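Local coordinates for protein regulator of polyketide synthase expression (Bifidobacterium adolescentis, PDB 3ONQ) that is of uncharacterised function but probably binds DNA through a PucR-type helix-turn-helix domain and regulates expression of polyketide synthase genes, at residues 55-60 against 103-108; 73-78 against 86-91; 187-192 against 197-202; 203-208 against 239-244. One frame throughout, in Å; residues are numbered along the deposited sequence.

Overall arrangement
After three N-terminal helices the chain lays down strand 55-61, which later receives the start of helix 107-114: contact 1, closing a loop of 42 residues. Nested inside it is contact 2, where strand 86-91, outermost in this chain's sheet, turns back along helix 67-80 after 7 residues. The two touch, and both build one face of the same sheet. Contacts 3 and 4 follow in series beyond the chain's centre, contact 3 about 34 Å from contact 1 between centres. Contact 3 packs the end of helix 175-190 against helix 198-207 across 4 residues; contact 4 joins the rest of that helix to the loop before helix 244-261, closing over 30 residues within the helix-turn-helix region.

Contact 1: 55-60 against 103-108; sequences NCFAIG and GAVTPE
F57 and P107 meet as a flat ring and a puckered one, the proline lying across the aromatic face. The backbone carbon P107 CA sits almost over the middle of the F57 ring, 3.8 Å from its centroid and 13° off the ring normal, a CH-pi contact. On the same residue CG leans on the near rim, 3.8 Å from F57 CD2, while the proline N lies over the face beside CE2. The far end of the phenyl group belongs to V105, whose CG1 comes within 3.7 Å of F57 CZ; the carbonyl O of T106 approaches CZ obliquely. F57 can lift its ring toward this turn because CG stands between its backbone N and carbonyl carbon (chi1 59°). Shortening F57 to an alanine would probably take the aromatic face from P107 CA and the ring end from V105 CG1, opening a gap at the start of helix 107-114. T110 of that helix also touches F57, and the strand is paired with 94-100 and 124-131. No hydrogen bond crosses between the two segments, so apolar and CH-pi packing seats the helix start on the sheet of the alpha-beta-alpha sandwich.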
loop_
_atom_site.group_PDB
_atom_site.type_symbol
_atom_site.label_atom_id
_atom_site.label_comp_id
_atom_site.label_asym_id
_atom_site.label_seq_id
_atom_site.Cartn_x
_atom_site.Cartn_y
_atom_site.Cartn_z
ATOM N N ASN B 55 18.773 0.446 -7.252
ATOM C CA ASN B 55 18.462 1.802 -7.687
ATOM C C ASN B 55 18.297 1.828 -9.198
ATOM O O ASN B 55 18.961 1.082 -9.912
ATOM C CB ASN B 55 19.550 2.781 -7.255
ATOM C CG ASN B 55 19.625 2.928 -5.755
ATOM O OD1 ASN B 55 20.706 2.853 -5.160
ATOM N ND2 ASN B 55 18.469 3.121 -5.127
ATOM N N CYS B 56 17.406 2.678 -9.687
ATOM C CA CYS B 56 17.127 2.706 -11.108
ATOM C C CYS B 56 16.651 4.096 -11.497
ATOM O O CYS B 56 16.312 4.902 -10.625
ATOM C CB CYS B 56 16.046 1.667 -11.450
ATOM S SG CYS B 56 14.409 2.010 -10.685
ATOM N N PHE B 57 16.619 4.360 -12.804
ATOM C CA PHE B 57 16.054 5.590 -13.340
ATOM C C PHE B 57 15.626 5.286 -14.759
ATOM O O PHE B 57 16.011 4.258 -15.322
ATOM C CB PHE B 57 17.075 6.739 -13.322
ATOM C CG PHE B 57 18.330 6.450 -14.104
ATOM C CD1 PHE B 57 18.392 6.709 -15.466
ATOM C CD2 PHE B 57 19.450 5.928 -13.476
ATOM C CE1 PHE B 57 19.549 6.441 -16.189
ATOM C CE2 PHE B 57 20.609 5.662 -14.190
ATOM C CZ PHE B 57 20.659 5.911 -15.554
ATOM N N ALA B 58 14.838 6.180 -15.340
ATOM C CA ALA B 58 14.299 5.936 -16.664
ATOM C C ALA B 58 14.594 7.094 -17.609
ATOM O O ALA B 58 14.696 8.251 -17.188
ATOM C CB ALA B 58 12.787 5.679 -16.577
ATOM N N ILE B 59 14.738 6.767 -18.887
ATOM C CA ILE B 59 14.897 7.758 -19.935
ATOM C C ILE B 59 13.895 7.390 -21.003
ATOM O O ILE B 59 13.708 6.198 -21.293
ATOM C CB ILE B 59 16.301 7.704 -20.558
ATOM C CG1 ILE B 59 17.366 7.963 -19.499
ATOM C CG2 ILE B 59 16.427 8.734 -21.673
ATOM C CD1 ILE B 59 18.808 7.834 -20.029
ATOM N N GLY B 60 13.239 8.390 -21.587
ATOM C CA GLY B 60 12.247 8.122 -22.610
ATOM C C GLY B 60 12.183 9.245 -23.626
ATOM O O GLY B 60 12.458 10.402 -23.305
ATOM N N GLY B 103 27.618 0.620 -11.152
ATOM C CA GLY B 103 28.848 0.959 -11.845
ATOM C C GLY B 103 28.835 2.440 -12.164
ATOM O O GLY B 103 28.556 3.260 -11.286
ATOM N N ALA B 104 29.092 2.792 -13.423
ATOM C CA ALA B 104 29.068 4.201 -13.825
ATOM C C ALA B 104 27.748 4.622 -14.457
ATOM O O ALA B 104 27.645 5.728 -14.995
ATOM C CB ALA B 104 30.224 4.514 -14.771
ATOM N N VAL B 105 26.741 3.752 -14.408
ATOM C CA VAL B 105 25.432 4.094 -14.957
ATOM C C VAL B 105 24.694 5.015 -13.996
ATOM O O VAL B 105 24.035 4.555 -13.066
ATOM C CB VAL B 105 24.566 2.856 -15.211
ATOM C CG1 VAL B 105 23.242 3.273 -15.869
ATOM C CG2 VAL B 105 25.312 1.853 -16.078
ATOM N N THR B 106 24.842 6.318 -14.200
ATOM C CA THR B 106 24.118 7.317 -13.428
ATOM C C THR B 106 23.282 8.165 -14.392
ATOM O O THR B 106 23.530 8.153 -15.597
ATOM C CB THR B 106 25.081 8.177 -12.606
ATOM O OG1 THR B 106 26.000 8.847 -13.481
ATOM C CG2 THR B 106 25.852 7.290 -11.628
ATOM N N PRO B 107 22.278 8.889 -13.870
ATOM C CA PRO B 107 21.272 9.496 -14.747
ATOM C C PRO B 107 21.819 10.473 -15.793
ATOM O O PRO B 107 21.573 10.256 -16.975
ATOM C CB PRO B 107 20.339 10.213 -13.767
ATOM C CG PRO B 107 20.489 9.433 -12.491
ATOM C CD PRO B 107 21.949 9.087 -12.448
ATOM N N GLU B 108 22.530 11.521 -15.386
ATOM C CA GLU B 108 22.971 12.528 -16.357
ATOM C C GLU B 108 23.968 11.953 -17.367
ATOM O O GLU B 108 23.839 12.180 -18.567
ATOM C CB GLU B 108 23.543 13.772 -15.665
ATOM C CG GLU B 108 22.525 14.519 -14.802
ATOM C CD GLU B 108 21.432 15.227 -15.620
ATOM O OE1 GLU B 108 21.635 15.459 -16.837
ATOM O OE2 GLU B 108 20.368 15.554 -15.041
#

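Contact 2: 73-78 against 86-91; sequences AIRKAV and VVIGTY
In the alpha-beta-alpha sandwich of this protein, strand 86-91 doubles back along helix 67-80, and I74, R75 and V78 of the helix meet V86 and I88 of the strand. The two short axes run antiparallel, at 169°, and come within 9.7 Å of each other. I74 and V78 supply the apolar part. The CG2 branch of I74 lies 4.1 Å from I88 CD1, and it also meets CG2 of V86, the I74 and V86 side chains crossing at about a right angle. One turn on, V78 CG2 rests against V86 CB at 4.1 Å. Both strand residues point toward the helix, whereas V87 between them turns to the other face of the sheet, where W50 and F29 lie; in this way one strand serves both layers of the sandwich.

R75 borders the apolar patch. Its side chain runs out nearly straight and carries the guanidinium over I88, whose CD1 stands 3.7 Å above the centre of the group's plane. From there NH1 donates to the carbonyl O of V86 at 3.0 Å. The donor lies in the carbonyl plane, but the acceptor is 30° out of the guanidinium plane and the N-H...O angle is 131°, so the bond is bent. R75 NH2, 3.6 Å from I88 CB, makes a salt bridge with E25 of helix 21-33, and the same carboxylate oxygen of E25 accepts a hydrogen bond from the backbone N of I88.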
loop_
_atom_site.group_PDB
_atom_site.type_symbol
_atom_site.label_atom_id
_atom_site.label_comp_id
_atom_site.label_asym_id
_atom_site.label_seq_id
_atom_site.Cartn_x
_atom_site.Cartn_y
_atom_site.Cartn_z
ATOM N N ALA B 73 21.750 1.023 -29.306
ATOM C CA ALA B 73 22.513 2.141 -28.781
ATOM C C ALA B 73 22.435 2.206 -27.254
ATOM O O ALA B 73 23.448 2.360 -26.591
ATOM C CB ALA B 73 22.033 3.434 -29.393
ATOM N N ILE B 74 21.232 2.085 -26.696
ATOM C CA ILE B 74 21.060 2.174 -25.245
ATOM C C ILE B 74 21.701 0.993 -24.507
ATOM O O ILE B 74 22.379 1.179 -23.494
ATOM C CB ILE B 74 19.570 2.267 -24.853
ATOM C CG1 ILE B 74 18.933 3.521 -25.446
ATOM C CG2 ILE B 74 19.421 2.267 -23.341
ATOM C CD1 ILE B 74 17.448 3.650 -25.122
ATOM N N ARG B 75 21.492 -0.224 -24.994
ATOM C CA ARG B 75 22.148 -1.359 -24.350
ATOM C C ARG B 75 23.671 -1.244 -24.388
ATOM O O ARG B 75 24.346 -1.590 -23.421
ATOM C CB ARG B 75 21.671 -2.687 -24.928
ATOM C CG ARG B 75 20.171 -2.898 -24.750
ATOM C CD ARG B 75 19.721 -4.320 -25.106
ATOM N NE ARG B 75 18.263 -4.383 -25.181
ATOM C CZ ARG B 75 17.465 -4.539 -24.129
ATOM N NH1 ARG B 75 17.987 -4.678 -22.913
ATOM N NH2 ARG B 75 16.142 -4.563 -24.295
ATOM N N LYS B 76 24.212 -0.743 -25.492
ATOM C CA LYS B 76 25.656 -0.574 -25.606
ATOM C C LYS B 76 26.167 0.493 -24.626
ATOM O O LYS B 76 27.212 0.332 -23.989
ATOM C CB LYS B 76 26.049 -0.206 -27.038
ATOM C CG LYS B 76 27.518 0.178 -27.171
ATOM C CD LYS B 76 27.868 0.669 -28.570
ATOM C CE LYS B 76 29.318 1.149 -28.638
ATOM N NZ LYS B 76 30.284 0.069 -28.268
ATOM N N ALA B 77 25.426 1.588 -24.510
ATOM C CA ALA B 77 25.844 2.676 -23.643
ATOM C C ALA B 77 25.853 2.213 -22.190
ATOM O O ALA B 77 26.787 2.501 -21.445
ATOM C CB ALA B 77 24.950 3.892 -23.825
ATOM N N VAL B 78 24.809 1.489 -21.792
ATOM C CA VAL B 78 24.723 0.953 -20.438
ATOM C C VAL B 78 25.893 -0.006 -20.186
ATOM O O VAL B 78 26.547 0.059 -19.145
ATOM C CB VAL B 78 23.360 0.256 -20.199
ATOM C CG1 VAL B 78 23.402 -0.663 -18.971
ATOM C CG2 VAL B 78 22.250 1.289 -20.074
ATOM N N VAL B 86 19.088 -3.198 -18.294
ATOM C CA VAL B 86 18.219 -2.129 -18.741
ATOM C C VAL B 86 16.964 -2.737 -19.383
ATOM O O VAL B 86 17.048 -3.514 -20.338
ATOM C CB VAL B 86 18.956 -1.127 -19.669
ATOM C CG1 VAL B 86 19.505 -1.826 -20.879
ATOM C CG2 VAL B 86 18.031 0.025 -20.073
ATOM N N VAL B 87 15.806 -2.422 -18.809
ATOM C CA VAL B 87 14.522 -2.864 -19.350
ATOM C C VAL B 87 14.017 -1.833 -20.336
ATOM O O VAL B 87 13.837 -0.659 -19.983
ATOM C CB VAL B 87 13.482 -3.049 -18.238
ATOM C CG1 VAL B 87 12.085 -3.269 -18.836
ATOM C CG2 VAL B 87 13.890 -4.224 -17.340
ATOM N N ILE B 88 13.796 -2.271 -21.571
ATOM C CA ILE B 88 13.400 -1.368 -22.645
ATOM C C ILE B 88 12.050 -1.775 -23.193
ATOM O O ILE B 88 11.781 -2.962 -23.365
ATOM C CB ILE B 88 14.436 -1.381 -23.780
ATOM C CG1 ILE B 88 15.809 -0.981 -23.231
ATOM C CG2 ILE B 88 14.003 -0.467 -24.936
ATOM C CD1 ILE B 88 16.877 -0.823 -24.290
ATOM N N GLY B 89 11.194 -0.794 -23.456
ATOM C CA GLY B 89 9.876 -1.072 -24.006
ATOM C C GLY B 89 9.334 0.117 -24.773
ATOM O O GLY B 89 9.856 1.223 -24.675
ATOM N N THR B 90 8.283 -0.099 -25.545
ATOM C CA THR B 90 7.721 0.985 -26.331
ATOM C C THR B 90 6.333 1.330 -25.845
ATOM O O THR B 90 5.619 0.489 -25.290
ATOM C CB THR B 90 7.655 0.644 -27.822
ATOM O OG1 THR B 90 6.799 -0.485 -28.002
ATOM C CG2 THR B 90 9.040 0.311 -28.344
ATOM N N TYR B 91 5.959 2.585 -26.040
ATOM C CA TYR B 91 4.642 3.034 -25.643
ATOM C C TYR B 91 4.190 4.102 -26.617
ATOM O O TYR B 91 4.679 5.228 -26.590
ATOM C CB TYR B 91 4.683 3.554 -24.214
ATOM C CG TYR B 91 3.360 4.061 -23.741
ATOM C CD1 TYR B 91 2.402 3.191 -23.247
ATOM C CD2 TYR B 91 3.055 5.414 -23.815
ATOM C CE1 TYR B 91 1.172 3.662 -22.818
ATOM C CE2 TYR B 91 1.846 5.890 -23.388
ATOM C CZ TYR B 91 0.906 5.014 -22.892
ATOM O OH TYR B 91 -0.306 5.505 -22.467
#

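Contact 3: 187-192 against 197-202; sequences QVLRGE and PTYLTV. With SO4 (sulfate ion), chain R.
From its CB onward, Y199 of helix 198-207 meets the end of helix 175-190 at almost every atom. CB lies 3.8 Å from the carbonyl O of L189. CG points anti to the backbone N (chi1 179°), bringing the ring edge at CD1 within 4.0 Å of L189 CB, while R190 covers one face. Over that face R190 CD stands 3.5 Å from the ring centroid, and farther along NH2 comes to 3.4 Å from CE2. Two kinks along the R190 side chain bring its guanidinium edge-on to the ring, the planes 82° apart, in a cation-pi contact. At the tip, the Y199 hydroxyl donates to O4 of a sulfate ion, probably from the crystallisation liquor, at 2.7 Å, and R190 NH2 donates to its O2. A leucine in place of Y199 would probably cost the sulfate its hydroxyl donor and take away the ring face that R190 CD and NH2 approach. Beside the ring, L189 CD1 packs on V202 CG1. The contact thus docks helix 175-190 onto the PucR-type helix-turn-helix domain, where A233 of helix 223-237 touches L189 and V202, and L254 of helix 244-261 touches L189 and Y199; R258 also binds the sulfate.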
loop_
_atom_site.group_PDB
_atom_site.type_symbol
_atom_site.label_atom_id
_atom_site.label_comp_id
_atom_site.label_asym_id
_atom_site.label_seq_id
_atom_site.Cartn_x
_atom_site.Cartn_y
_atom_site.Cartn_z
ATOM N N GLN B 187 1.744 21.792 0.599
ATOM C CA GLN B 187 2.021 21.583 2.014
ATOM C C GLN B 187 3.311 22.277 2.469
ATOM O O GLN B 187 3.411 22.715 3.603
ATOM C CB GLN B 187 2.035 20.087 2.368
ATOM C CG GLN B 187 0.641 19.515 2.552
ATOM C CD GLN B 187 0.655 18.141 3.216
ATOM O OE1 GLN B 187 1.601 17.366 3.054
ATOM N NE2 GLN B 187 -0.391 17.843 3.981
ATOM N N VAL B 188 4.290 22.381 1.580
ATOM C CA VAL B 188 5.527 23.071 1.922
ATOM C C VAL B 188 5.250 24.565 2.097
ATOM O O VAL B 188 5.750 25.188 3.026
ATOM C CB VAL B 188 6.620 22.837 0.865
ATOM C CG1 VAL B 188 7.790 23.780 1.086
ATOM C CG2 VAL B 188 7.092 21.386 0.913
ATOM N N LEU B 189 4.429 25.126 1.215
ATOM C CA LEU B 189 4.029 26.529 1.313
ATOM C C LEU B 189 3.361 26.809 2.653
ATOM O O LEU B 189 3.624 27.830 3.284
ATOM C CB LEU B 189 3.050 26.903 0.189
ATOM C CG LEU B 189 3.541 27.582 -1.080
ATOM C CD1 LEU B 189 2.349 28.084 -1.877
ATOM C CD2 LEU B 189 4.454 28.741 -0.730
ATOM N N ARG B 190 2.476 25.908 3.070
ATOM C CA ARG B 190 1.755 26.069 4.327
ATOM C C ARG B 190 2.695 26.009 5.526
ATOM O O ARG B 190 2.558 26.791 6.461
ATOM C CB ARG B 190 0.698 24.987 4.475
ATOM C CG ARG B 190 -0.191 24.845 3.284
ATOM C CD ARG B 190 -1.404 25.697 3.432
ATOM N NE ARG B 190 -2.353 25.088 4.342
ATOM C CZ ARG B 190 -3.572 25.565 4.550
ATOM N NH1 ARG B 190 -4.382 24.952 5.406
ATOM N NH2 ARG B 190 -3.975 26.656 3.904
ATOM N N GLY B 191 3.640 25.074 5.494
ATOM C CA GLY B 191 4.580 24.894 6.584
ATOM C C GLY B 191 3.896 24.336 7.814
ATOM O O GLY B 191 2.740 23.922 7.750
ATOM N N GLU B 192 4.607 24.335 8.941
ATOM C CA GLU B 192 4.057 23.802 10.190
ATOM C C GLU B 192 3.385 24.888 11.033
ATOM O O GLU B 192 2.488 24.603 11.827
ATOM C CB GLU B 192 5.141 23.085 11.004
ATOM C CG GLU B 192 5.812 21.920 10.275
ATOM C CD GLU B 192 4.825 20.857 9.816
ATOM O OE1 GLU B 192 3.939 20.477 10.613
ATOM O OE2 GLU B 192 4.934 20.410 8.651
ATOM N N PRO B 197 3.071 33.883 7.153
ATOM C CA PRO B 197 2.342 34.619 6.106
ATOM C C PRO B 197 2.624 34.178 4.662
ATOM O O PRO B 197 1.951 34.678 3.745
ATOM C CB PRO B 197 2.830 36.061 6.297
ATOM C CG PRO B 197 4.229 35.892 6.800
ATOM C CD PRO B 197 4.194 34.671 7.694
ATOM N N THR B 198 3.577 33.269 4.453
ATOM C CA THR B 198 4.009 32.930 3.092
ATOM C C THR B 198 2.847 32.438 2.221
ATOM O O THR B 198 2.612 32.965 1.138
ATOM C CB THR B 198 5.149 31.884 3.089
ATOM O OG1 THR B 198 6.164 32.265 4.028
ATOM C CG2 THR B 198 5.772 31.769 1.713
ATOM N N TYR B 199 2.115 31.437 2.705
ATOM C CA TYR B 199 1.013 30.849 1.942
ATOM C C TYR B 199 -0.050 31.883 1.576
ATOM O O TYR B 199 -0.490 31.966 0.434
ATOM C CB TYR B 199 0.357 29.710 2.729
ATOM C CG TYR B 199 -0.818 29.073 2.014
ATOM C CD1 TYR B 199 -0.625 28.033 1.110
ATOM C CD2 TYR B 199 -2.118 29.519 2.234
ATOM C CE1 TYR B 199 -1.695 27.444 0.454
ATOM C CE2 TYR B 199 -3.197 28.945 1.565
ATOM C CZ TYR B 199 -2.974 27.902 0.688
ATOM O OH TYR B 199 -4.028 27.318 0.035
ATOM N N LEU B 200 -0.475 32.660 2.558
ATOM C CA LEU B 200 -1.471 33.689 2.301
ATOM C C LEU B 200 -0.967 34.653 1.233
ATOM O O LEU B 200 -1.729 35.070 0.359
ATOM C CB LEU B 200 -1.804 34.444 3.579
ATOM C CG LEU B 200 -2.741 35.639 3.427
ATOM C CD1 LEU B 200 -4.117 35.183 2.954
ATOM C CD2 LEU B 200 -2.837 36.369 4.760
ATOM N N THR B 201 0.323 34.980 1.284
ATOM C CA THR B 201 0.891 35.979 0.370
ATOM C C THR B 201 0.971 35.467 -1.057
ATOM O O THR B 201 0.629 36.183 -1.997
ATOM C CB THR B 201 2.290 36.462 0.815
ATOM O OG1 THR B 201 2.217 36.949 2.155
ATOM C CG2 THR B 201 2.774 37.593 -0.098
ATOM N N VAL B 202 1.429 34.232 -1.227
ATOM C CA VAL B 202 1.456 33.619 -2.552
ATOM C C VAL B 202 0.030 33.498 -3.098
ATOM O O VAL B 202 -0.249 33.832 -4.244
ATOM C CB VAL B 202 2.091 32.205 -2.480
ATOM C CG1 VAL B 202 1.913 31.466 -3.797
ATOM C CG2 VAL B 202 3.567 32.301 -2.104
HETATM S S SO4 R . -7.033 28.463 2.238
HETATM O O1 SO4 R . -6.845 29.714 1.507
HETATM O O2 SO4 R . -6.529 28.582 3.608
HETATM O O3 SO4 R . -8.454 28.125 2.260
HETATM O O4 SO4 R . -6.308 27.402 1.548
#

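Contact 4: 203-208 against 239-244; sequences STFLKY and WDATDP
F205 meets A241 closely, and the fit slackens from there toward T242. In the tight part, the ring of F205 turns its CD2-CE2 side to the loop: CD2 lies 3.9 Å from A241 CB, and the carbonyl O of A241 stands 3.5 Å from CE2, in the plane of the ring and at its edge. This is where a carbonyl oxygen faces the slightly positive rim of an aromatic ring. With chi1 at 178° the CB-CG bond of F205 points opposite the backbone N, and the ring reaches the loop.

On the loose side, CG2 of the solvent-exposed T242 comes no nearer than 4.5 Å to F205 CZ, and no hydrogen bond joins the two segments. Solvent is not the sole border here, since K207 and P244 pack on S154 and K207, respectively, of the second subunit. The loop is instead shaped by its own bonds. D240 begins a type I beta turn that ends at D243, closed by a bond from D243 N to D240 O. D240 OD1 accepts from the backbone N of T242 at 2.9 Å, an Asx turn, and in addition from its hydroxyl OG1 at 2.7 Å. Both donors approach from the same face of the carboxylate, above its plane, which probably restrains the T242 side chain. D243 then N-caps helix 244-261 through OD1, which accepts from the backbone N of D246.

Around this site the helices of the helix-turn-helix domain converge. L230 of helix 223-237 touches both F205 and T242, T215 of helix 212-219 also packs on F205, and L206 leans on A247 and T251 of helix 244-261.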
loop_
_atom_site.group_PDB
_atom_site.type_symbol
_atom_site.label_atom_id
_atom_site.label_comp_id
_atom_site.label_asym_id
_atom_site.label_seq_id
_atom_site.Cartn_x
_atom_site.Cartn_y
_atom_site.Cartn_z
ATOM N N SER B 203 -0.875 33.002 -2.265
ATOM C CA SER B 203 -2.251 32.814 -2.689
ATOM C C SER B 203 -2.840 34.148 -3.137
ATOM O O SER B 203 -3.484 34.252 -4.181
ATOM C CB SER B 203 -3.069 32.266 -1.526
ATOM O OG SER B 203 -4.425 32.149 -1.902
ATOM N N THR B 204 -2.620 35.178 -2.327
ATOM C CA THR B 204 -3.193 36.481 -2.612
ATOM C C THR B 204 -2.552 37.057 -3.870
ATOM O O THR B 204 -3.227 37.648 -4.691
ATOM C CB THR B 204 -2.971 37.460 -1.440
ATOM O OG1 THR B 204 -3.541 36.920 -0.242
ATOM C CG2 THR B 204 -3.606 38.790 -1.743
ATOM N N PHE B 205 -1.255 36.853 -4.030
ATOM C CA PHE B 205 -0.541 37.382 -5.175
ATOM C C PHE B 205 -1.084 36.802 -6.473
ATOM O O PHE B 205 -1.320 37.526 -7.416
ATOM C CB PHE B 205 0.938 37.048 -5.025
ATOM C CG PHE B 205 1.799 37.497 -6.167
ATOM C CD1 PHE B 205 2.175 38.815 -6.295
ATOM C CD2 PHE B 205 2.261 36.594 -7.095
ATOM C CE1 PHE B 205 2.974 39.216 -7.329
ATOM C CE2 PHE B 205 3.063 36.997 -8.125
ATOM C CZ PHE B 205 3.417 38.309 -8.242
ATOM N N LEU B 206 -1.305 35.496 -6.495
ATOM C CA LEU B 206 -1.847 34.818 -7.663
ATOM C C LEU B 206 -3.269 35.249 -7.989
ATOM O O LEU B 206 -3.609 35.470 -9.133
ATOM C CB LEU B 206 -1.775 33.306 -7.485
ATOM C CG LEU B 206 -0.379 32.693 -7.432
ATOM C CD1 LEU B 206 -0.446 31.243 -7.055
ATOM C CD2 LEU B 206 0.372 32.870 -8.718
ATOM N N LYS B 207 -4.077 35.391 -6.950
ATOM C CA LYS B 207 -5.468 35.771 -7.069
ATOM C C LYS B 207 -5.599 37.149 -7.678
ATOM O O LYS B 207 -6.495 37.408 -8.460
ATOM C CB LYS B 207 -6.128 35.746 -5.698
ATOM C CG LYS B 207 -7.561 36.191 -5.690
ATOM C CD LYS B 207 -8.165 36.066 -4.308
ATOM C CE LYS B 207 -9.556 36.664 -4.262
ATOM N NZ LYS B 207 -10.267 36.348 -2.993
ATOM N N TYR B 208 -4.685 38.029 -7.311
ATOM C CA TYR B 208 -4.755 39.425 -7.690
ATOM C C TYR B 208 -3.957 39.776 -8.921
ATOM O O TYR B 208 -3.559 40.907 -9.097
ATOM C CB TYR B 208 -4.423 40.341 -6.521
ATOM C CG TYR B 208 -5.572 40.454 -5.566
ATOM C CD1 TYR B 208 -5.793 39.489 -4.610
ATOM C CD2 TYR B 208 -6.458 41.510 -5.642
ATOM C CE1 TYR B 208 -6.846 39.575 -3.752
ATOM C CE2 TYR B 208 -7.511 41.610 -4.776
ATOM C CZ TYR B 208 -7.706 40.638 -3.837
ATOM O OH TYR B 208 -8.765 40.721 -2.973
ATOM N N TRP B 239 9.459 26.965 -6.800
ATOM C CA TRP B 239 8.581 27.652 -7.747
ATOM C C TRP B 239 8.476 29.139 -7.413
ATOM O O TRP B 239 8.135 29.509 -6.289
ATOM C CB TRP B 239 7.200 26.988 -7.782
ATOM C CG TRP B 239 7.273 25.519 -8.128
ATOM C CD1 TRP B 239 7.157 24.467 -7.275
ATOM C CD2 TRP B 239 7.505 24.963 -9.426
ATOM N NE1 TRP B 239 7.287 23.277 -7.962
ATOM C CE2 TRP B 239 7.493 23.559 -9.288
ATOM C CE3 TRP B 239 7.706 25.519 -10.695
ATOM C CZ2 TRP B 239 7.695 22.699 -10.374
ATOM C CZ3 TRP B 239 7.896 24.659 -11.777
ATOM C CH2 TRP B 239 7.891 23.270 -11.605
ATOM N N ASP B 240 8.800 29.966 -8.404
ATOM C CA ASP B 240 8.849 31.424 -8.285
ATOM C C ASP B 240 7.558 32.031 -8.801
ATOM O O ASP B 240 7.304 32.051 -10.002
ATOM C CB ASP B 240 10.022 31.944 -9.115
ATOM C CG ASP B 240 10.191 33.461 -9.031
ATOM O OD1 ASP B 240 9.301 34.146 -8.491
ATOM O OD2 ASP B 240 11.224 33.966 -9.525
ATOM N N ALA B 241 6.734 32.541 -7.899
ATOM C CA ALA B 241 5.434 33.051 -8.297
ATOM C C ALA B 241 5.538 34.191 -9.303
ATOM O O ALA B 241 4.584 34.449 -10.032
ATOM C CB ALA B 241 4.642 33.490 -7.082
ATOM N N THR B 242 6.681 34.880 -9.349
ATOM C CA THR B 242 6.824 36.022 -10.272
ATOM C C THR B 242 7.038 35.567 -11.715
ATOM O O THR B 242 6.972 36.372 -12.648
ATOM C CB THR B 242 7.964 37.010 -9.851
ATOM O OG1 THR B 242 9.243 36.392 -10.025
ATOM C CG2 THR B 242 7.812 37.422 -8.386
ATOM N N ASP B 243 7.286 34.272 -11.901
ATOM C CA ASP B 243 7.436 33.714 -13.247
ATOM C C ASP B 243 6.131 33.094 -13.734
ATOM O O ASP B 243 5.539 32.277 -13.039
ATOM C CB ASP B 243 8.541 32.663 -13.271
ATOM C CG ASP B 243 8.690 32.020 -14.632
ATOM O OD1 ASP B 243 7.957 31.057 -14.924
ATOM O OD2 ASP B 243 9.536 32.488 -15.417
ATOM N N PRO B 244 5.686 33.464 -14.940
ATOM C CA PRO B 244 4.384 32.999 -15.442
ATOM C C PRO B 244 4.244 31.460 -15.448
ATOM O O PRO B 244 3.172 30.942 -15.129
ATOM C CB PRO B 244 4.332 33.555 -16.870
ATOM C CG PRO B 244 5.250 34.725 -16.849
ATOM C CD PRO B 244 6.353 34.386 -15.877
#